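Local coordinates for protein probable glutamine synthetase (Pseudomonas aeruginosa, PDB 4HPP) that belongs to the glutamine synthetase family, pairing an N-terminal beta domain with a catalytic domain that holds a magnesium ion and glutamic acid, at residues P6-S11 / A86-Y91. Residues are numbered along the deposited sequence; the frame is centred on the assembly and turned at random.
Sequences PVRLVS and APALDY
The guanidinium of Arg-8 lies with one face over the methyl of Ala-88, which sits off-centre toward the rim, its CB 3.3 Å from Arg-8 NH1. At its edge the same guanidinium grips Asp-90 side-on, and both bonds go to a single oxygen: Arg-8 NE reaches Asp-90 OD2 at 2.8 Å and Arg-8 NH2 reaches it at 2.9 Å. OD2 lies in the guanidinium plane and offers its anti lone pair to NE, while NH2 comes to it from above the carboxylate plane, the two planes standing 87° apart. The arginine chain, extended from CG to NE with CG anti to the backbone N (chi1 170°), carries its end across to the neighbouring segment. Beside this salt bridge Val-10 sets CG2 3.8 Å from Asp-90 OD2. Farther along, Ser-11 N donates a nearly straight bond (168°) to Asp-90 O at 2.9 Å, where strand 9-15 begins to run parallel to strand 89-97 in the sheet of the N-terminal domain. Ser-11 and Tyr-91 form a bridge there, their CB atoms 3.6 Å apart on one face, while the Tyr-91 hydroxyl is hydrogen-bonded to Asn-204. Arg-75 also pairs with Asp-90 OD2 and Glu-79 with Arg-8 NH2, an alternation of charges that would probably keep the buried aspartate ionised and fix the guanidinium's rotation where the two strands converge.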
ATOM      1  N   PRO A   6       4.280  -6.092 -26.530  1.00 60.44           N
ATOM      2  CA  PRO A   6       5.354  -7.094 -26.419  1.00 49.85           C
ATOM      3  C   PRO A   6       5.266  -8.109 -27.540  1.00 45.50           C
ATOM      4  O   PRO A   6       4.173  -8.417 -28.021  1.00 54.70           O
ATOM      5  CB  PRO A   6       5.059  -7.781 -25.088  1.00 51.08           C
ATOM      6  CG  PRO A   6       3.912  -7.048 -24.466  1.00 50.35           C
ATOM      7  CD  PRO A   6       3.662  -5.805 -25.225  1.00 54.31           C
ATOM      8  N   VAL A   7       6.388  -8.603 -28.016  1.00 37.99           N
ATOM      9  CA  VAL A   7       6.325  -9.547 -29.126  1.00 37.53           C
ATOM     10  C   VAL A   7       5.794 -10.883 -28.597  1.00 39.64           C
ATOM     11  O   VAL A   7       6.067 -11.255 -27.464  1.00 52.98           O
ATOM     12  CB  VAL A   7       7.689  -9.582 -29.933  1.00 39.15           C
ATOM     13  CG1 VAL A   7       7.873 -10.818 -30.776  1.00 33.07           C
ATOM     14  CG2 VAL A   7       7.798  -8.377 -30.876  1.00 42.68           C
ATOM     15  N   ARG A   8       4.978 -11.582 -29.370  1.00 44.60           N
ATOM     16  CA  ARG A   8       4.562 -12.900 -28.977  1.00 45.97           C
ATOM     17  C   ARG A   8       5.677 -13.826 -29.415  1.00 48.20           C
ATOM     18  O   ARG A   8       6.037 -13.830 -30.610  1.00 44.31           O
ATOM     19  CB  ARG A   8       3.242 -13.273 -29.653  1.00 47.39           C
ATOM     20  CG  ARG A   8       2.857 -14.749 -29.489  1.00 54.56           C
ATOM     21  CD  ARG A   8       1.539 -14.968 -30.192  1.00 53.04           C
ATOM     22  NE  ARG A   8       0.916 -16.272 -29.995  1.00 55.05           N
ATOM     23  CZ  ARG A   8      -0.284 -16.453 -29.431  1.00 54.43           C
ATOM     24  NH1 ARG A   8      -0.967 -15.412 -28.973  1.00 44.03           N
ATOM     25  NH2 ARG A   8      -0.814 -17.682 -29.325  1.00 52.39           N
ATOM     26  N   LEU A   9       6.223 -14.585 -28.448  1.00 46.00           N
ATOM     27  CA  LEU A   9       7.257 -15.608 -28.700  1.00 39.87           C
ATOM     28  C   LEU A   9       6.652 -17.022 -28.846  1.00 45.89           C
ATOM     29  O   LEU A   9       5.724 -17.397 -28.137  1.00 47.13           O
ATOM     30  CB  LEU A   9       8.346 -15.551 -27.633  1.00 35.09           C
ATOM     31  CG  LEU A   9       8.877 -14.091 -27.491  1.00 41.74           C
ATOM     32  CD1 LEU A   9       9.795 -13.913 -26.266  1.00 37.64           C
ATOM     33  CD2 LEU A   9       9.605 -13.545 -28.748  1.00 35.71           C
ATOM     34  N   VAL A  10       7.161 -17.797 -29.798  1.00 43.29           N
ATOM     35  CA  VAL A  10       6.747 -19.160 -29.915  1.00 40.39           C
ATOM     36  C   VAL A  10       7.908 -20.034 -29.467  1.00 41.64           C
ATOM     37  O   VAL A  10       9.029 -19.827 -29.917  1.00 46.76           O
ATOM     38  CB  VAL A  10       6.338 -19.490 -31.377  1.00 39.55           C
ATOM     39  CG1 VAL A  10       6.045 -20.968 -31.475  1.00 35.94           C
ATOM     40  CG2 VAL A  10       5.090 -18.703 -31.739  1.00 38.47           C
ATOM     41  N   SER A  11       7.658 -20.988 -28.579  1.00 39.35           N
ATOM     42  CA  SER A  11       8.694 -21.943 -28.246  1.00 41.05           C
ATOM     43  C   SER A  11       8.624 -23.262 -29.010  1.00 43.52           C
ATOM     44  O   SER A  11       7.560 -23.762 -29.284  1.00 50.27           O
ATOM     45  CB  SER A  11       8.691 -22.223 -26.744  1.00 43.89           C
ATOM     46  OG  SER A  11       9.447 -21.261 -26.021  1.00 46.82           O
ATOM     47  N   ALA A  86      -0.318 -11.125 -19.075  1.00 44.94           N
ATOM     48  CA  ALA A  86       0.726 -12.147 -19.257  1.00 44.84           C
ATOM     49  C   ALA A  86       0.824 -12.627 -20.696  1.00 43.14           C
ATOM     50  O   ALA A  86      -0.113 -12.595 -21.432  1.00 50.93           O
ATOM     51  CB  ALA A  86       0.559 -13.313 -18.299  1.00 46.60           C
ATOM     52  N   PRO A  87       1.993 -13.062 -21.101  1.00 44.83           N
ATOM     53  CA  PRO A  87       2.068 -13.384 -22.508  1.00 40.39           C
ATOM     54  C   PRO A  87       1.233 -14.650 -22.789  1.00 43.35           C
ATOM     55  O   PRO A  87       1.052 -15.492 -21.906  1.00 36.65           O
ATOM     56  CB  PRO A  87       3.571 -13.669 -22.720  1.00 43.73           C
ATOM     57  CG  PRO A  87       4.289 -13.189 -21.429  1.00 42.83           C
ATOM     58  CD  PRO A  87       3.257 -13.314 -20.353  1.00 43.71           C
ATOM     59  N   ALA A  88       0.712 -14.791 -24.015  1.00 41.00           N
ATOM     60  CA  ALA A  88       0.187 -16.075 -24.368  1.00 42.32           C
ATOM     61  C   ALA A  88       1.287 -17.126 -24.028  1.00 39.09           C
ATOM     62  O   ALA A  88       2.459 -16.791 -23.919  1.00 38.77           O
ATOM     63  CB  ALA A  88      -0.185 -16.115 -25.838  1.00 36.81           C
ATOM     64  N   LEU A  89       0.871 -18.365 -23.845  1.00 38.42           N
ATOM     65  CA  LEU A  89       1.722 -19.503 -23.866  1.00 38.17           C
ATOM     66  C   LEU A  89       1.620 -20.141 -25.210  1.00 37.80           C
ATOM     67  O   LEU A  89       0.590 -20.689 -25.550  1.00 51.52           O
ATOM     68  CB  LEU A  89       1.219 -20.474 -22.817  1.00 39.06           C
ATOM     69  CG  LEU A  89       2.121 -21.710 -22.599  1.00 44.18           C
ATOM     70  CD1 LEU A  89       3.535 -21.384 -22.103  1.00 44.94           C
ATOM     71  CD2 LEU A  89       1.439 -22.684 -21.644  1.00 42.72           C
ATOM     72  N   ASP A  90       2.676 -20.099 -25.982  1.00 41.81           N
ATOM     73  CA  ASP A  90       2.618 -20.625 -27.326  1.00 39.21           C
ATOM     74  C   ASP A  90       3.822 -21.456 -27.640  1.00 36.61           C
ATOM     75  O   ASP A  90       4.929 -20.953 -27.635  1.00 40.88           O
ATOM     76  CB  ASP A  90       2.532 -19.470 -28.304  1.00 36.86           C
ATOM     77  CG  ASP A  90       2.062 -19.895 -29.654  1.00 44.98           C
ATOM     78  OD1 ASP A  90       2.161 -21.129 -29.989  1.00 40.41           O
ATOM     79  OD2 ASP A  90       1.584 -18.974 -30.387  1.00 46.59           O
ATOM     80  N   TYR A  91       3.629 -22.734 -27.922  1.00 34.48           N
ATOM     81  CA  TYR A  91       4.791 -23.608 -28.209  1.00 38.38           C
ATOM     82  C   TYR A  91       4.317 -24.863 -28.918  1.00 38.84           C
ATOM     83  O   TYR A  91       3.138 -25.187 -28.861  1.00 44.66           O
ATOM     84  CB  TYR A  91       5.547 -24.023 -26.891  1.00 38.27           C
ATOM     85  CG  TYR A  91       4.684 -24.893 -26.024  1.00 35.69           C
ATOM     86  CD1 TYR A  91       4.611 -26.271 -26.218  1.00 39.22           C
ATOM     87  CD2 TYR A  91       3.915 -24.337 -25.015  1.00 31.58           C
ATOM     88  CE1 TYR A  91       3.794 -27.076 -25.389  1.00 38.80           C
ATOM     89  CE2 TYR A  91       3.120 -25.120 -24.178  1.00 35.25           C
ATOM     90  CZ  TYR A  91       3.039 -26.490 -24.383  1.00 41.15           C
ATOM     91  OH  TYR A  91       2.190 -27.236 -23.575  1.00 42.32           O
TER